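Long-range contacts in serine protease MT3772 (Mycobacterium tuberculosis, PDB 3K6Y), which acts as a membrane-associated serine protease of the S1C family, thought to protect the bacterium against acid and oxidative stress: residues Ala39-Ser43 / Pro115-Val119; Asn34-Thr40 / Ile188-Gly192. All coordinates share one frame; numbering follows the deposited sequence.

Contact 1: residues Ala39-Ser43 / Pro115-Val119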
loop_
_atom_site.group_PDB
_atom_site.type_symbol
_atom_site.label_atom_id
_atom_site.label_comp_id
_atom_site.label_asym_id
_atom_site.label_seq_id
_atom_site.Cartn_x
_atom_site.Cartn_y
_atom_site.Cartn_z
ATOM N N ALA A 39 -29.422 -1.609 -20.662
ATOM C CA ALA A 39 -29.996 -0.995 -19.476
ATOM C C ALA A 39 -28.977 -0.842 -18.359
ATOM O O ALA A 39 -29.085 0.057 -17.542
ATOM C CB ALA A 39 -31.189 -1.757 -19.012
ATOM N N THR A 40 -27.980 -1.725 -18.330
ATOM C CA THR A 40 -26.991 -1.712 -17.263
ATOM C C THR A 40 -25.774 -0.864 -17.617
ATOM O O THR A 40 -25.135 -0.302 -16.726
ATOM C CB THR A 40 -26.548 -3.163 -16.937
ATOM O OG1 THR A 40 -27.707 -3.955 -16.652
ATOM C CG2 THR A 40 -25.657 -3.213 -15.741
ATOM N N GLU A 41 -25.451 -0.793 -18.909
ATOM C CA GLU A 41 -24.281 -0.062 -19.406
ATOM C C GLU A 41 -24.010 1.311 -18.777
ATOM O O GLU A 41 -22.865 1.583 -18.436
ATOM C CB GLU A 41 -24.334 0.064 -20.945
ATOM C CG GLU A 41 -23.190 0.917 -21.507
ATOM C CD GLU A 41 -23.175 1.083 -23.005
ATOM O OE1 GLU A 41 -22.188 1.668 -23.494
ATOM O OE2 GLU A 41 -24.137 0.652 -23.668
ATOM N N PRO A 42 -25.035 2.174 -18.595
ATOM C CA PRO A 42 -24.705 3.504 -18.066
ATOM C C PRO A 42 -24.031 3.474 -16.696
ATOM O O PRO A 42 -23.287 4.399 -16.365
ATOM C CB PRO A 42 -26.070 4.208 -17.985
ATOM C CG PRO A 42 -26.890 3.513 -19.059
ATOM C CD PRO A 42 -26.473 2.065 -18.934
ATOM N N SER A 43 -24.311 2.436 -15.916
ATOM C CA SER A 43 -23.770 2.328 -14.563
ATOM C C SER A 43 -22.443 1.569 -14.483
ATOM O O SER A 43 -21.926 1.362 -13.389
ATOM C CB SER A 43 -24.791 1.644 -13.676
ATOM O OG SER A 43 -26.012 2.378 -13.696
ATOM N N PRO A 115 -24.853 8.373 -13.419
ATOM C CA PRO A 115 -25.647 7.143 -13.469
ATOM C C PRO A 115 -26.077 6.568 -12.126
ATOM O O PRO A 115 -25.407 6.767 -11.109
ATOM C CB PRO A 115 -24.755 6.158 -14.214
ATOM C CG PRO A 115 -23.393 6.699 -14.092
ATOM C CD PRO A 115 -23.523 8.188 -14.023
ATOM N N PRO A 116 -27.175 5.797 -12.135
ATOM C CA PRO A 116 -27.698 5.247 -10.905
ATOM C C PRO A 116 -26.932 3.996 -10.471
ATOM O O PRO A 116 -26.210 3.387 -11.264
ATOM C CB PRO A 116 -29.136 4.868 -11.300
ATOM C CG PRO A 116 -28.993 4.428 -12.734
ATOM C CD PRO A 116 -28.015 5.431 -13.298
ATOM N N PRO A 117 -27.111 3.589 -9.210
ATOM C CA PRO A 117 -26.453 2.387 -8.746
ATOM C C PRO A 117 -27.078 1.120 -9.278
ATOM O O PRO A 117 -28.262 1.088 -9.663
ATOM C CB PRO A 117 -26.644 2.432 -7.229
ATOM C CG PRO A 117 -27.852 3.304 -6.994
ATOM C CD PRO A 117 -27.880 4.274 -8.150
ATOM N N LEU A 118 -26.270 0.073 -9.241
ATOM C CA LEU A 118 -26.728 -1.297 -9.440
ATOM C C LEU A 118 -26.916 -1.950 -8.092
ATOM O O LEU A 118 -26.252 -1.571 -7.137
ATOM C CB LEU A 118 -25.703 -2.102 -10.245
ATOM C CG LEU A 118 -25.368 -1.489 -11.609
ATOM C CD1 LEU A 118 -24.352 -2.356 -12.308
ATOM C CD2 LEU A 118 -26.607 -1.323 -12.479
ATOM N N VAL A 119 -27.802 -2.939 -8.016
ATOM C CA VAL A 119 -28.051 -3.642 -6.764
ATOM C C VAL A 119 -27.343 -4.978 -6.808
ATOM O O VAL A 119 -27.323 -5.636 -7.859
ATOM C CB VAL A 119 -29.581 -3.873 -6.538
ATOM C CG1 VAL A 119 -29.866 -4.315 -5.110
ATOM C CG2 VAL A 119 -30.347 -2.613 -6.819
#
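Ser43 and Pro116 meet in the tightest part of this contact. The hydroxyl Ser43 OG donates to the backbone Pro116 O at 2.6 Å. The bond bends at the carbonyl, with a C=O...donor angle of 146°, and the donor lies 24° away from the carbonyl plane. Ser43 chi1 is -58°, which swings OG away from its own carbonyl carbon and across to the other segment. The ring atom Pro116 CD is 3.7 Å from Ser43 OG, so the hydroxyl also lies beside the proline ring. Ser43 CB packs on Leu118 CD2 at 3.7 Å. Leu118 CD2 also touches Thr40 CG2, and the other branch, Leu118 CD1, meets the same Thr40 CG2 at 3.8 Å. The Thr40 and Leu118 side chains cross at about a right angle.

Segment 39-43 continues from helix 35-40 through a 3-10 turn, residues 41-43, and leads into strand 44-51 of the first barrel of a trypsin-like, two-barrel protease. Segment 115-119 belongs to the connection from that barrel to the second. Its three prolines have polyproline II backbone angles. Strand 56-66 binds both segments: Ser43 and Leu118 each form backbone hydrogen bonds with Val64, and Leu118 also touches Phe63.

The solvent side is thinner. Pro42 is exposed, and its CB is 4.4 Å from Pro115 CB. The closer approach there is to the backbone, where Pro42 O lies 3.1 Å from Pro115 CB, with Pro115 CG nearly as near. Pro116 is likewise exposed; its CG lies as near to Ser43 OG as its CD does.

Contact 2: residues Asn34-Thr40 / Ile188-Gly192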
loop_
_atom_site.group_PDB
_atom_site.type_symbol
_atom_site.label_atom_id
_atom_site.label_comp_id
_atom_site.label_asym_id
_atom_site.label_seq_id
_atom_site.Cartn_x
_atom_site.Cartn_y
_atom_site.Cartn_z
ATOM N N ASN A 34 -28.910 -9.075 -25.236
ATOM C CA ASN A 34 -29.971 -9.113 -24.228
ATOM C C ASN A 34 -30.286 -7.685 -23.753
ATOM O O ASN A 34 -29.364 -6.886 -23.538
ATOM C CB ASN A 34 -29.576 -10.014 -23.050
ATOM C CG ASN A 34 -30.727 -10.299 -22.112
ATOM O OD1 ASN A 34 -31.167 -9.423 -21.384
ATOM N ND2 ASN A 34 -31.198 -11.544 -22.102
ATOM N N PRO A 35 -31.587 -7.336 -23.637
ATOM C CA PRO A 35 -31.938 -5.978 -23.201
ATOM C C PRO A 35 -31.299 -5.516 -21.878
ATOM O O PRO A 35 -31.172 -4.312 -21.650
ATOM C CB PRO A 35 -33.470 -6.016 -23.075
ATOM C CG PRO A 35 -33.891 -7.207 -23.776
ATOM C CD PRO A 35 -32.773 -8.156 -23.952
ATOM N N VAL A 36 -30.883 -6.456 -21.034
ATOM C CA VAL A 36 -30.225 -6.103 -19.775
ATOM C C VAL A 36 -28.897 -5.385 -20.007
ATOM O O VAL A 36 -28.472 -4.577 -19.173
ATOM C CB VAL A 36 -30.051 -7.334 -18.847
ATOM C CG1 VAL A 36 -28.899 -8.252 -19.320
ATOM C CG2 VAL A 36 -29.852 -6.901 -17.431
ATOM N N VAL A 37 -28.250 -5.642 -21.133
ATOM C CA VAL A 37 -26.926 -5.064 -21.374
ATOM C C VAL A 37 -27.049 -3.542 -21.513
ATOM O O VAL A 37 -26.398 -2.783 -20.784
ATOM C CB VAL A 37 -26.270 -5.690 -22.605
ATOM C CG1 VAL A 37 -24.995 -4.931 -22.980
ATOM C CG2 VAL A 37 -25.971 -7.165 -22.345
ATOM N N ALA A 38 -27.936 -3.090 -22.401
ATOM C CA ALA A 38 -28.068 -1.669 -22.656
ATOM C C ALA A 38 -28.572 -0.930 -21.433
ATOM O O ALA A 38 -28.223 0.244 -21.204
ATOM C CB ALA A 38 -29.036 -1.436 -23.804
ATOM N N ALA A 39 -29.422 -1.609 -20.662
ATOM C CA ALA A 39 -29.996 -0.995 -19.476
ATOM C C ALA A 39 -28.977 -0.842 -18.359
ATOM O O ALA A 39 -29.085 0.057 -17.542
ATOM C CB ALA A 39 -31.189 -1.757 -19.012
ATOM N N THR A 40 -27.980 -1.725 -18.330
ATOM C CA THR A 40 -26.991 -1.712 -17.263
ATOM C C THR A 40 -25.774 -0.864 -17.617
ATOM O O THR A 40 -25.135 -0.302 -16.726
ATOM C CB THR A 40 -26.548 -3.163 -16.937
ATOM O OG1 THR A 40 -27.707 -3.955 -16.652
ATOM C CG2 THR A 40 -25.657 -3.213 -15.741
ATOM N N ILE A 188 -23.192 -9.745 -14.177
ATOM C CA ILE A 188 -24.616 -9.540 -13.918
ATOM C C ILE A 188 -25.439 -10.747 -14.291
ATOM O O ILE A 188 -25.082 -11.531 -15.174
ATOM C CB ILE A 188 -25.182 -8.287 -14.606
ATOM C CG1 ILE A 188 -25.025 -8.353 -16.124
ATOM C CG2 ILE A 188 -24.555 -7.012 -14.023
ATOM C CD1 ILE A 188 -26.096 -7.545 -16.894
ATOM N N ASP A 189 -26.555 -10.890 -13.589
ATOM C CA ASP A 189 -27.569 -11.868 -13.970
ATOM C C ASP A 189 -28.534 -11.228 -14.965
ATOM O O ASP A 189 -28.416 -10.057 -15.310
ATOM C CB ASP A 189 -28.274 -12.465 -12.742
ATOM C CG ASP A 189 -29.094 -11.456 -11.949
ATOM O OD1 ASP A 189 -29.379 -11.776 -10.771
ATOM O OD2 ASP A 189 -29.490 -10.387 -12.470
ATOM N N LEU A 190 -29.519 -11.999 -15.416
ATOM C CA LEU A 190 -30.401 -11.503 -16.462
ATOM C C LEU A 190 -31.440 -10.512 -15.945
ATOM O O LEU A 190 -32.168 -9.917 -16.739
ATOM C CB LEU A 190 -31.062 -12.666 -17.203
ATOM C CG LEU A 190 -30.061 -13.524 -17.985
ATOM C CD1 LEU A 190 -30.770 -14.459 -18.945
ATOM C CD2 LEU A 190 -29.038 -12.676 -18.746
ATOM N N ASN A 191 -31.478 -10.358 -14.622
ATOM C CA ASN A 191 -32.264 -9.337 -13.940
ATOM C C ASN A 191 -31.505 -8.013 -13.832
ATOM O O ASN A 191 -32.046 -7.027 -13.342
ATOM C CB ASN A 191 -32.609 -9.806 -12.527
ATOM C CG ASN A 191 -33.574 -10.958 -12.511
ATOM O OD1 ASN A 191 -34.499 -11.019 -13.314
ATOM N ND2 ASN A 191 -33.367 -11.879 -11.588
ATOM N N GLY A 192 -30.243 -7.986 -14.256
ATOM C CA GLY A 192 -29.475 -6.755 -14.168
ATOM C C GLY A 192 -28.901 -6.487 -12.790
ATOM O O GLY A 192 -28.479 -5.372 -12.511
HETATM O O HOH W 1 -32.934 -10.118 -19.457
HETATM O O HOH W 2 -29.197 -3.412 -14.423
#
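Asn34 OD1 is held by two donors, and one of them links it to Leu190. It accepts from Val36 N at 3.0 Å in a nearly straight bond, with an N-H...acceptor angle of 169°. That donor lies in the carbonyl plane, on a lone pair. A water also donates to Asn34 OD1, at 2.7 Å, and gives its other hydrogen to Leu190 O at 2.8 Å. Asn34 is thus the N-cap of helix 35-40, and its capping oxygen is tied to the other segment as well. Segment 188-192 runs from the end of strand 186-188 into a type I beta turn, Asp189 to Gly192, that leads toward strand 194-201. The two strands are neighbours in the second barrel of the trypsin-like fold.

Val36 is the main apolar side chain here. Its CG2 sits over the turn, 3.3 Å from Gly192 CA, which is close for two carbons. CG2 also faces Leu190 O. The other methyl, Val36 CG1, meets Ile188 CD1 at 3.8 Å, the two side chains pointing tip to tip. A chi1 of 76° puts Val36 CG1 between the backbone N and the carbonyl carbon. That leaves CG2 anti to the backbone N, directed at Gly192. The Leu190 and Asn34 side chains cross at about a right angle, with Leu190 CD2 4.1 Å from Asn34 ND2. Leu190 also touches Leu31. Gly192 has a left-handed backbone. Asp189 OD2 bonds to Gln193 N, just past the turn.

Ile188 is buried and also packs on Val132 and Leu134 of strand 130-135. At the far end of the helix, Thr40 OG1 donates to Val36 O at 2.7 Å. A second water donates both to Thr40 OG1 and, at 2.8 Å, to Gly192 O.

In the fold
Helix 35-40 and the residues after it lie across two parts of the protease domain, one piece of a longer membrane protein. Contact 1 joins Thr40 and the residues after it to the connection between the barrels. Contact 2 joins the helix, from its N-cap to Thr40, to a turn of the second barrel. Their centres are about 10 Å apart, on the same side of the chain's centre. Thr40 serves both: its methyl faces Leu118, its hydroxyl Ile188 and Gly192. Val119 also makes a backbone hydrogen bond with Val194, at the start of strand 194-201, just after the turn of contact 2. Both contacts are away from the predicted catalytic residues His75, Asp104 and Ser183.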